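Local structure of StAR-related lipid transfer protein 13 (2PSO) at residues C55-L63 with H212-N223; L76-P87 with G186-R195. The protein acts as a GTPase-activating protein for RhoA, and perhaps for Cdc42, and carries at its C-terminal end the lipid-binding START domain described here. All coordinates share one frame; numbering follows the deposited sequence.

Contact 1. Residues C55-L63 with H212-N223; sequences CSSTDNTDL and HLCAAEVARIRN
R222, near the end of helix 209-223, reaches back to the tip of the loop before strand 62-66 and grips D59 twice. Its NH1 donates to the backbone carbonyl D59 O over 3.3 Å, approaching from above the carbonyl plane, and its NH2 forms a salt bridge with D59 OD1 at 3.0 Å. Carboxylate and guanidinium planes stand 70° apart, the carboxylate meeting the guanidinium at its edge. With CG anti to the backbone N (chi1 -174°), D59 also lays OD2 against A219 CB, 3.5 Å away. One to two turns earlier in the helix, T61 rests its methyl CG2 on A215 O and on V218 CG1, while A215 CB touches both T61 OG1 and S57 OG; alanine suits a helix face approached so closely. L63 CD2 lies over one face of the H212 ring. Behind this first shell, T61 OG1 donates to T58 O and accepts from S57 OG, consistent with a turn held in shape behind D59. A valine in place of T61 would probably leave S57 OG and T58 O without their mate. In this START domain the D59-R222 pair sits where solvent would probably weaken it, whereas T61, A215 and L63 are buried.

Contact 2. Residues L76-P87 with G186-R195; sequences LWKASVEVEAPP and GKSRLTHICR
S80 and T191 face each other across a non-hydrogen-bonded pair, and their hydroxyls, OG and OG1, share a hydrogen bond of 2.9 Å. Both oxygens lie anti to their own carbonyl carbons (chi1 -83° and -68°), which turns them toward one another. On the same side of the sheet, the chain of R189, bent at chi2 and chi3, brings its guanidinium flat over S80, NH2 lying 3.3 Å from S80 CB. K78 and I193 run side by side in the same direction: K78 CG and K78 CD each lie 3.8 Å from I193 CG1. The ammonium end of K78 has a cation-pi partner in W52. Strands 76-83 and 188-196 are antiparallel neighbours in the curved START sheet, paired from W77 with C194 to V83 with S188. The other face is more apolar: V81 CG2 and V83 CG1 each pack on L190 CB at 3.9 Å. V81 and L190 lie under V218 of helix 209-223, while V83 turns to V90 and F225. H192, on this side too, bonds through NE2 to S176. Where the strands end, S188 OG donates in the carbonyl plane to A85 O over 2.7 Å, tying down A85 next to P86, the N-cap of helix 87-96. Just before A85, E84 lies alongside K187, but OE1 of E84 and NZ of K187 are 4.3 Å apart, beyond a salt bridge.

In the fold
Contact 1 lays the C-terminal helix against a loop at the edge of the sheet; contact 2 joins two long strands within it. They meet directly, for strand 62-66 neighbours strand 76-83, with D62 O 2.9 Å from S80 N, probably hydrogen-bonded, and V218 of the helix covers V81 and L190. Both are partly buried. In contact 1 the exposed tip relies on a salt bridge and the buried part on packing, mainly through side chains, with D59 O as a backbone acceptor. Contact 2 buries more surface, 1027 against 438 Å², and is carried chiefly by regular backbone bonds, its side chains dividing into a largely polar face and one turned to the helix.

Contact 1. Residues C55-L63 with H212-N223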
loop_
_atom_site.group_PDB
_atom_site.type_symbol
_atom_site.label_atom_id
_atom_site.label_comp_id
_atom_site.label_asym_id
_atom_site.label_seq_id
_atom_site.Cartn_x
_atom_site.Cartn_y
_atom_site.Cartn_z
ATOM N N CYS A 55 11.811 1.713 -9.924
ATOM C CA CYS A 55 12.483 2.795 -9.209
ATOM C C CYS A 55 13.619 2.296 -8.357
ATOM O O CYS A 55 13.741 1.105 -8.095
ATOM C CB CYS A 55 11.528 3.521 -8.283
ATOM S SG CYS A 55 10.045 4.039 -9.089
ATOM N N SER A 56 14.452 3.239 -7.933
ATOM C CA SER A 56 15.490 2.977 -6.977
ATOM C C SER A 56 14.790 2.903 -5.625
ATOM O O SER A 56 13.875 3.691 -5.341
ATOM C CB SER A 56 16.498 4.117 -6.994
ATOM O OG SER A 56 17.582 3.809 -6.143
ATOM N N SER A 57 15.222 1.965 -4.789
ATOM C CA SER A 57 14.515 1.684 -3.559
ATOM C C SER A 57 15.522 1.266 -2.498
ATOM O O SER A 57 16.456 0.529 -2.801
ATOM C CB SER A 57 13.581 0.526 -3.833
ATOM O OG SER A 57 12.395 0.668 -3.104
ATOM N N THR A 58 15.346 1.703 -1.257
ATOM C CA THR A 58 16.299 1.296 -0.220
ATOM C C THR A 58 15.833 0.069 0.554
ATOM O O THR A 58 14.684 -0.382 0.414
ATOM C CB THR A 58 16.572 2.394 0.821
ATOM O OG1 THR A 58 15.395 2.586 1.614
ATOM C CG2 THR A 58 16.954 3.694 0.163
ATOM N N ASP A 59 16.764 -0.457 1.361
ATOM C CA ASP A 59 16.474 -1.459 2.376
ATOM C C ASP A 59 15.853 -2.679 1.705
ATOM O O ASP A 59 14.812 -3.189 2.122
ATOM C CB ASP A 59 15.579 -0.835 3.459
ATOM C CG ASP A 59 15.333 -1.747 4.658
ATOM O OD1 ASP A 59 16.135 -2.674 4.969
ATOM O OD2 ASP A 59 14.290 -1.506 5.300
ATOM N N ASN A 60 16.499 -3.105 0.623
ATOM C CA ASN A 60 16.178 -4.356 -0.051
ATOM C C ASN A 60 14.722 -4.508 -0.511
ATOM O O ASN A 60 14.112 -5.534 -0.281
ATOM C CB ASN A 60 16.556 -5.523 0.854
ATOM C CG ASN A 60 17.498 -6.484 0.187
ATOM O OD1 ASN A 60 17.260 -6.919 -0.936
ATOM N ND2 ASN A 60 18.588 -6.819 0.871
ATOM N N THR A 61 14.165 -3.489 -1.153
ATOM C CA THR A 61 12.796 -3.572 -1.646
ATOM C C THR A 61 12.762 -3.367 -3.146
ATOM O O THR A 61 13.621 -2.695 -3.690
ATOM C CB THR A 61 11.940 -2.474 -1.036
ATOM O OG1 THR A 61 12.742 -1.303 -0.923
ATOM C CG2 THR A 61 11.506 -2.859 0.342
ATOM N N ASP A 62 11.759 -3.940 -3.803
ATOM C CA ASP A 62 11.467 -3.648 -5.195
ATOM C C ASP A 62 10.294 -2.679 -5.325
ATOM O O ASP A 62 9.162 -3.038 -5.021
ATOM C CB ASP A 62 11.153 -4.939 -5.935
ATOM C CG ASP A 62 12.416 -5.709 -6.330
ATOM O OD1 ASP A 62 13.504 -5.501 -5.714
ATOM O OD2 ASP A 62 12.321 -6.531 -7.267
ATOM N N LEU A 63 10.562 -1.461 -5.794
ATOM C CA LEU A 63 9.519 -0.468 -6.107
ATOM C C LEU A 63 9.278 -0.277 -7.626
ATOM O O LEU A 63 10.190 -0.497 -8.441
ATOM C CB LEU A 63 9.945 0.864 -5.523
ATOM C CG LEU A 63 8.888 1.940 -5.388
ATOM C CD1 LEU A 63 7.658 1.306 -4.808
ATOM C CD2 LEU A 63 9.461 3.021 -4.481
ATOM N N HIS A 212 8.174 5.530 -1.770
ATOM C CA HIS A 212 9.108 5.222 -0.723
ATOM C C HIS A 212 8.395 4.850 0.562
ATOM O O HIS A 212 8.825 3.941 1.266
ATOM C CB HIS A 212 10.102 6.375 -0.559
ATOM C CG HIS A 212 11.010 6.508 -1.734
ATOM N ND1 HIS A 212 10.851 7.485 -2.695
ATOM C CD2 HIS A 212 12.021 5.717 -2.167
ATOM C CE1 HIS A 212 11.757 7.318 -3.642
ATOM N NE2 HIS A 212 12.479 6.251 -3.346
ATOM N N LEU A 213 7.284 5.522 0.834
ATOM C CA LEU A 213 6.469 5.195 1.966
ATOM C C LEU A 213 5.912 3.756 1.830
ATOM O O LEU A 213 5.950 2.966 2.797
ATOM C CB LEU A 213 5.351 6.224 2.115
ATOM C CG LEU A 213 5.704 7.640 2.577
ATOM C CD1 LEU A 213 4.468 8.340 3.122
ATOM C CD2 LEU A 213 6.768 7.613 3.644
ATOM N N CYS A 214 5.429 3.406 0.639
ATOM C CA CYS A 214 5.040 2.023 0.356
ATOM C C CYS A 214 6.171 1.001 0.569
ATOM O O CYS A 214 5.937 -0.068 1.136
ATOM C CB CYS A 214 4.514 1.869 -1.073
ATOM S SG CYS A 214 3.067 2.859 -1.411
ATOM N N ALA A 215 7.379 1.300 0.108
ATOM C CA ALA A 215 8.425 0.287 0.151
ATOM C C ALA A 215 8.840 0.066 1.608
ATOM O O ALA A 215 9.340 -1.005 1.989
ATOM C CB ALA A 215 9.620 0.694 -0.699
ATOM N N ALA A 216 8.610 1.090 2.423
ATOM C CA ALA A 216 9.012 1.035 3.812
ATOM C C ALA A 216 7.948 0.334 4.649
ATOM O O ALA A 216 8.234 -0.146 5.747
ATOM C CB ALA A 216 9.313 2.437 4.350
ATOM N N GLU A 217 6.721 0.279 4.141
ATOM C CA GLU A 217 5.646 -0.396 4.873
ATOM C C GLU A 217 5.927 -1.875 4.766
ATOM O O GLU A 217 5.904 -2.642 5.745
ATOM C CB GLU A 217 4.272 -0.086 4.275
ATOM C CG GLU A 217 3.137 -0.627 5.104
ATOM C CD GLU A 217 1.807 -0.668 4.358
ATOM O OE1 GLU A 217 0.877 0.099 4.738
ATOM O OE2 GLU A 217 1.687 -1.470 3.399
ATOM N N VAL A 218 6.266 -2.240 3.548
ATOM C CA VAL A 218 6.518 -3.599 3.194
ATOM C C VAL A 218 7.850 -4.088 3.769
ATOM O O VAL A 218 8.071 -5.278 3.906
ATOM C CB VAL A 218 6.417 -3.727 1.683
ATOM C CG1 VAL A 218 7.764 -3.831 1.039
ATOM C CG2 VAL A 218 5.516 -4.882 1.332
ATOM N N ALA A 219 8.716 -3.163 4.162
ATOM C CA ALA A 219 10.005 -3.525 4.760
ATOM C C ALA A 219 9.812 -3.740 6.246
ATOM O O ALA A 219 10.466 -4.590 6.848
ATOM C CB ALA A 219 11.016 -2.442 4.526
ATOM N N ARG A 220 8.914 -2.952 6.833
ATOM C CA ARG A 220 8.598 -3.081 8.231
ATOM C C ARG A 220 7.879 -4.395 8.481
ATOM O O ARG A 220 8.181 -5.104 9.452
ATOM C CB ARG A 220 7.748 -1.925 8.685
ATOM C CG ARG A 220 8.549 -0.697 8.865
ATOM C CD ARG A 220 7.748 0.362 9.527
ATOM N NE ARG A 220 6.428 0.456 8.930
ATOM C CZ ARG A 220 5.947 1.565 8.404
ATOM N NH1 ARG A 220 6.688 2.654 8.424
ATOM N NH2 ARG A 220 4.730 1.588 7.882
ATOM N N ILE A 221 6.956 -4.750 7.593
ATOM C CA ILE A 221 6.296 -6.031 7.736
ATOM C C ILE A 221 7.344 -7.118 7.754
ATOM O O ILE A 221 7.283 -8.033 8.585
ATOM C CB ILE A 221 5.348 -6.305 6.609
ATOM C CG1 ILE A 221 4.125 -5.378 6.739
ATOM C CG2 ILE A 221 4.973 -7.790 6.631
ATOM C CD1 ILE A 221 3.254 -5.332 5.533
ATOM N N ARG A 222 8.331 -7.002 6.868
ATOM C CA ARG A 222 9.393 -7.986 6.828
ATOM C C ARG A 222 10.182 -7.999 8.130
ATOM O O ARG A 222 10.312 -9.055 8.766
ATOM C CB ARG A 222 10.316 -7.729 5.659
ATOM C CG ARG A 222 11.453 -8.693 5.566
ATOM C CD ARG A 222 12.513 -8.097 4.681
ATOM N NE ARG A 222 12.959 -6.807 5.197
ATOM C CZ ARG A 222 13.629 -5.913 4.482
ATOM N NH1 ARG A 222 13.925 -6.159 3.213
ATOM N NH2 ARG A 222 14.000 -4.768 5.035
ATOM N N ASN A 223 10.672 -6.831 8.541
ATOM C CA ASN A 223 11.429 -6.720 9.779
ATOM C C ASN A 223 10.724 -7.307 10.990
ATOM O O ASN A 223 11.360 -7.851 11.884
ATOM C CB ASN A 223 11.795 -5.276 10.073
ATOM C CG ASN A 223 12.694 -4.673 9.007
ATOM O OD1 ASN A 223 13.364 -5.386 8.249
ATOM N ND2 ASN A 223 12.698 -3.347 8.930
#

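Contact 2. Residues L76-P87 with G186-R195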
loop_
_atom_site.group_PDB
_atom_site.type_symbol
_atom_site.label_atom_id
_atom_site.label_comp_id
_atom_site.label_asym_id
_atom_site.label_seq_id
_atom_site.Cartn_x
_atom_site.Cartn_y
_atom_site.Cartn_z
ATOM N N LEU A 76 -0.316 4.316 -9.599
ATOM C CA LEU A 76 -0.532 3.043 -8.962
ATOM C C LEU A 76 0.841 2.535 -8.606
ATOM O O LEU A 76 1.672 2.361 -9.490
ATOM C CB LEU A 76 -1.151 2.083 -9.960
ATOM C CG LEU A 76 -1.585 0.721 -9.441
ATOM C CD1 LEU A 76 -2.695 0.902 -8.412
ATOM C CD2 LEU A 76 -2.073 -0.154 -10.597
ATOM N N TRP A 77 1.099 2.285 -7.333
ATOM C CA TRP A 77 2.410 1.770 -6.940
ATOM C C TRP A 77 2.445 0.290 -6.625
ATOM O O TRP A 77 1.421 -0.327 -6.376
ATOM C CB TRP A 77 2.908 2.500 -5.730
ATOM C CG TRP A 77 3.112 3.929 -5.961
ATOM C CD1 TRP A 77 2.199 4.927 -5.803
ATOM C CD2 TRP A 77 4.324 4.550 -6.379
ATOM N NE1 TRP A 77 2.782 6.138 -6.071
ATOM C CE2 TRP A 77 4.087 5.931 -6.430
ATOM C CE3 TRP A 77 5.594 4.069 -6.711
ATOM C CZ2 TRP A 77 5.065 6.835 -6.803
ATOM C CZ3 TRP A 77 6.572 4.972 -7.077
ATOM C CH2 TRP A 77 6.301 6.339 -7.123
ATOM N N LYS A 78 3.654 -0.259 -6.611
ATOM C CA LYS A 78 3.870 -1.675 -6.374
ATOM C C LYS A 78 5.188 -1.881 -5.662
ATOM O O LYS A 78 6.233 -1.715 -6.273
ATOM C CB LYS A 78 3.885 -2.428 -7.698
ATOM C CG LYS A 78 4.126 -3.909 -7.561
ATOM C CD LYS A 78 3.763 -4.655 -8.836
ATOM C CE LYS A 78 4.876 -4.600 -9.853
ATOM N NZ LYS A 78 5.959 -5.565 -9.505
ATOM N N ALA A 79 5.138 -2.250 -4.383
ATOM C CA ALA A 79 6.346 -2.574 -3.612
ATOM C C ALA A 79 6.436 -4.049 -3.208
ATOM O O ALA A 79 5.412 -4.702 -3.005
ATOM C CB ALA A 79 6.457 -1.697 -2.401
ATOM N N SER A 80 7.666 -4.562 -3.095
ATOM C CA SER A 80 7.931 -5.965 -2.732
ATOM C C SER A 80 8.985 -6.195 -1.655
ATOM O O SER A 80 9.826 -5.332 -1.398
ATOM C CB SER A 80 8.375 -6.730 -3.945
ATOM O OG SER A 80 7.245 -7.119 -4.662
ATOM N N VAL A 81 8.922 -7.374 -1.032
ATOM C CA VAL A 81 9.974 -7.882 -0.166
ATOM C C VAL A 81 9.864 -9.380 -0.111
ATOM O O VAL A 81 8.827 -9.955 -0.455
ATOM C CB VAL A 81 9.823 -7.440 1.282
ATOM C CG1 VAL A 81 10.506 -6.105 1.549
ATOM C CG2 VAL A 81 8.382 -7.430 1.662
ATOM N N GLU A 82 10.950 -10.012 0.323
ATOM C CA GLU A 82 10.933 -11.414 0.683
ATOM C C GLU A 82 10.806 -11.458 2.209
ATOM O O GLU A 82 11.569 -10.804 2.923
ATOM C CB GLU A 82 12.203 -12.116 0.191
ATOM C CG GLU A 82 12.147 -13.646 0.316
ATOM C CD GLU A 82 13.463 -14.360 -0.036
ATOM O OE1 GLU A 82 13.929 -14.234 -1.193
ATOM O OE2 GLU A 82 14.020 -15.069 0.843
ATOM N N VAL A 83 9.823 -12.184 2.726
ATOM C CA VAL A 83 9.682 -12.246 4.180
ATOM C C VAL A 83 9.819 -13.661 4.709
ATOM O O VAL A 83 9.299 -14.606 4.108
ATOM C CB VAL A 83 8.388 -11.560 4.688
ATOM C CG1 VAL A 83 7.340 -11.563 3.624
ATOM C CG2 VAL A 83 7.874 -12.225 5.957
ATOM N N GLU A 84 10.549 -13.782 5.824
ATOM C CA GLU A 84 10.850 -15.069 6.480
ATOM C C GLU A 84 9.678 -15.668 7.263
ATOM O O GLU A 84 9.772 -15.849 8.476
ATOM C CB GLU A 84 12.039 -14.907 7.440
ATOM C CG GLU A 84 13.359 -14.488 6.775
ATOM C CD GLU A 84 13.869 -15.519 5.779
ATOM O OE1 GLU A 84 14.180 -16.655 6.209
ATOM O OE2 GLU A 84 13.955 -15.182 4.568
ATOM N N ALA A 85 8.593 -15.982 6.567
ATOM C CA ALA A 85 7.427 -16.608 7.164
ATOM C C ALA A 85 6.529 -17.087 6.020
ATOM O O ALA A 85 6.476 -16.461 4.964
ATOM C CB ALA A 85 6.684 -15.609 8.052
ATOM N N PRO A 86 5.818 -18.202 6.221
ATOM C CA PRO A 86 4.926 -18.732 5.190
ATOM C C PRO A 86 3.748 -17.780 4.964
ATOM O O PRO A 86 3.462 -16.946 5.838
ATOM C CB PRO A 86 4.432 -20.039 5.804
ATOM C CG PRO A 86 4.630 -19.877 7.264
ATOM C CD PRO A 86 5.802 -19.000 7.456
ATOM N N PRO A 87 3.088 -17.872 3.796
ATOM C CA PRO A 87 2.077 -16.895 3.402
ATOM C C PRO A 87 0.989 -16.606 4.413
ATOM O O PRO A 87 0.871 -15.473 4.878
ATOM C CB PRO A 87 1.503 -17.493 2.127
ATOM C CG PRO A 87 2.689 -18.220 1.531
ATOM C CD PRO A 87 3.322 -18.859 2.729
ATOM N N GLY A 186 9.204 -22.253 3.567
ATOM C CA GLY A 186 8.499 -21.445 4.574
ATOM C C GLY A 186 8.828 -19.957 4.540
ATOM O O GLY A 186 8.926 -19.314 5.585
ATOM N N LYS A 187 9.026 -19.415 3.340
ATOM C CA LYS A 187 9.202 -17.978 3.168
ATOM C C LYS A 187 8.155 -17.448 2.186
ATOM O O LYS A 187 7.474 -18.218 1.501
ATOM C CB LYS A 187 10.611 -17.660 2.666
ATOM C CG LYS A 187 11.705 -17.819 3.697
ATOM C CD LYS A 187 13.059 -17.990 3.009
ATOM C CE LYS A 187 13.979 -18.920 3.813
ATOM N NZ LYS A 187 15.195 -19.377 3.062
ATOM N N SER A 188 8.021 -16.134 2.112
ATOM C CA SER A 188 7.057 -15.557 1.192
ATOM C C SER A 188 7.590 -14.352 0.468
ATOM O O SER A 188 8.404 -13.591 1.011
ATOM C CB SER A 188 5.810 -15.135 1.944
ATOM O OG SER A 188 5.259 -16.242 2.606
ATOM N N ARG A 189 7.106 -14.178 -0.756
ATOM C CA ARG A 189 7.248 -12.927 -1.483
ATOM C C ARG A 189 5.986 -12.109 -1.155
ATOM O O ARG A 189 4.874 -12.528 -1.458
ATOM C CB ARG A 189 7.364 -13.219 -2.991
ATOM C CG ARG A 189 7.369 -12.009 -3.936
ATOM C CD ARG A 189 8.675 -11.857 -4.725
ATOM N NE ARG A 189 9.717 -11.120 -3.995
ATOM C CZ ARG A 189 10.215 -9.937 -4.366
ATOM N NH1 ARG A 189 11.170 -9.349 -3.638
ATOM N NH2 ARG A 189 9.763 -9.342 -5.475
ATOM N N LEU A 190 6.154 -10.965 -0.507
ATOM C CA LEU A 190 5.025 -10.095 -0.230
ATOM C C LEU A 190 4.952 -8.954 -1.230
ATOM O O LEU A 190 5.927 -8.244 -1.422
ATOM C CB LEU A 190 5.168 -9.513 1.171
ATOM C CG LEU A 190 4.194 -8.395 1.596
ATOM C CD1 LEU A 190 2.793 -8.819 1.489
ATOM C CD2 LEU A 190 4.496 -7.994 3.018
ATOM N N THR A 191 3.808 -8.751 -1.861
ATOM C CA THR A 191 3.684 -7.648 -2.807
ATOM C C THR A 191 2.461 -6.802 -2.513
ATOM O O THR A 191 1.332 -7.299 -2.525
ATOM C CB THR A 191 3.596 -8.155 -4.242
ATOM O OG1 THR A 191 4.848 -8.735 -4.620
ATOM C CG2 THR A 191 3.263 -7.029 -5.204
ATOM N N HIS A 192 2.679 -5.522 -2.238
ATOM C CA HIS A 192 1.578 -4.588 -2.097
ATOM C C HIS A 192 1.400 -3.625 -3.301
ATOM O O HIS A 192 2.188 -2.685 -3.487
ATOM C CB HIS A 192 1.756 -3.792 -0.824
ATOM C CG HIS A 192 0.560 -2.986 -0.461
ATOM N ND1 HIS A 192 0.636 -1.843 0.310
ATOM C CD2 HIS A 192 -0.749 -3.152 -0.763
ATOM C CE1 HIS A 192 -0.577 -1.334 0.463
ATOM N NE2 HIS A 192 -1.437 -2.116 -0.171
ATOM N N ILE A 193 0.366 -3.855 -4.107
ATOM C CA ILE A 193 -0.031 -2.887 -5.116
ATOM C C ILE A 193 -1.124 -1.945 -4.633
ATOM O O ILE A 193 -2.265 -2.361 -4.495
ATOM C CB ILE A 193 -0.602 -3.568 -6.363
ATOM C CG1 ILE A 193 0.432 -4.506 -6.979
ATOM C CG2 ILE A 193 -1.058 -2.503 -7.388
ATOM C CD1 ILE A 193 -0.186 -5.574 -7.837
ATOM N N CYS A 194 -0.813 -0.673 -4.424
ATOM C CA CYS A 194 -1.868 0.253 -4.060
ATOM C C CYS A 194 -1.825 1.660 -4.691
ATOM O O CYS A 194 -0.889 2.036 -5.388
ATOM C CB CYS A 194 -1.898 0.405 -2.567
ATOM S SG CYS A 194 -0.594 1.485 -2.057
ATOM N N ARG A 195 -2.869 2.428 -4.389
ATOM C CA ARG A 195 -3.160 3.705 -4.997
ATOM C C ARG A 195 -4.078 4.412 -4.020
ATOM O O ARG A 195 -5.277 4.155 -3.976
ATOM C CB ARG A 195 -3.911 3.493 -6.314
ATOM C CG ARG A 195 -4.129 4.774 -7.145
ATOM C CD ARG A 195 -4.935 4.540 -8.443
ATOM N NE ARG A 195 -4.727 5.634 -9.389
ATOM C CZ ARG A 195 -5.409 5.858 -10.516
ATOM N NH1 ARG A 195 -6.402 5.070 -10.904
ATOM N NH2 ARG A 195 -5.071 6.893 -11.274
#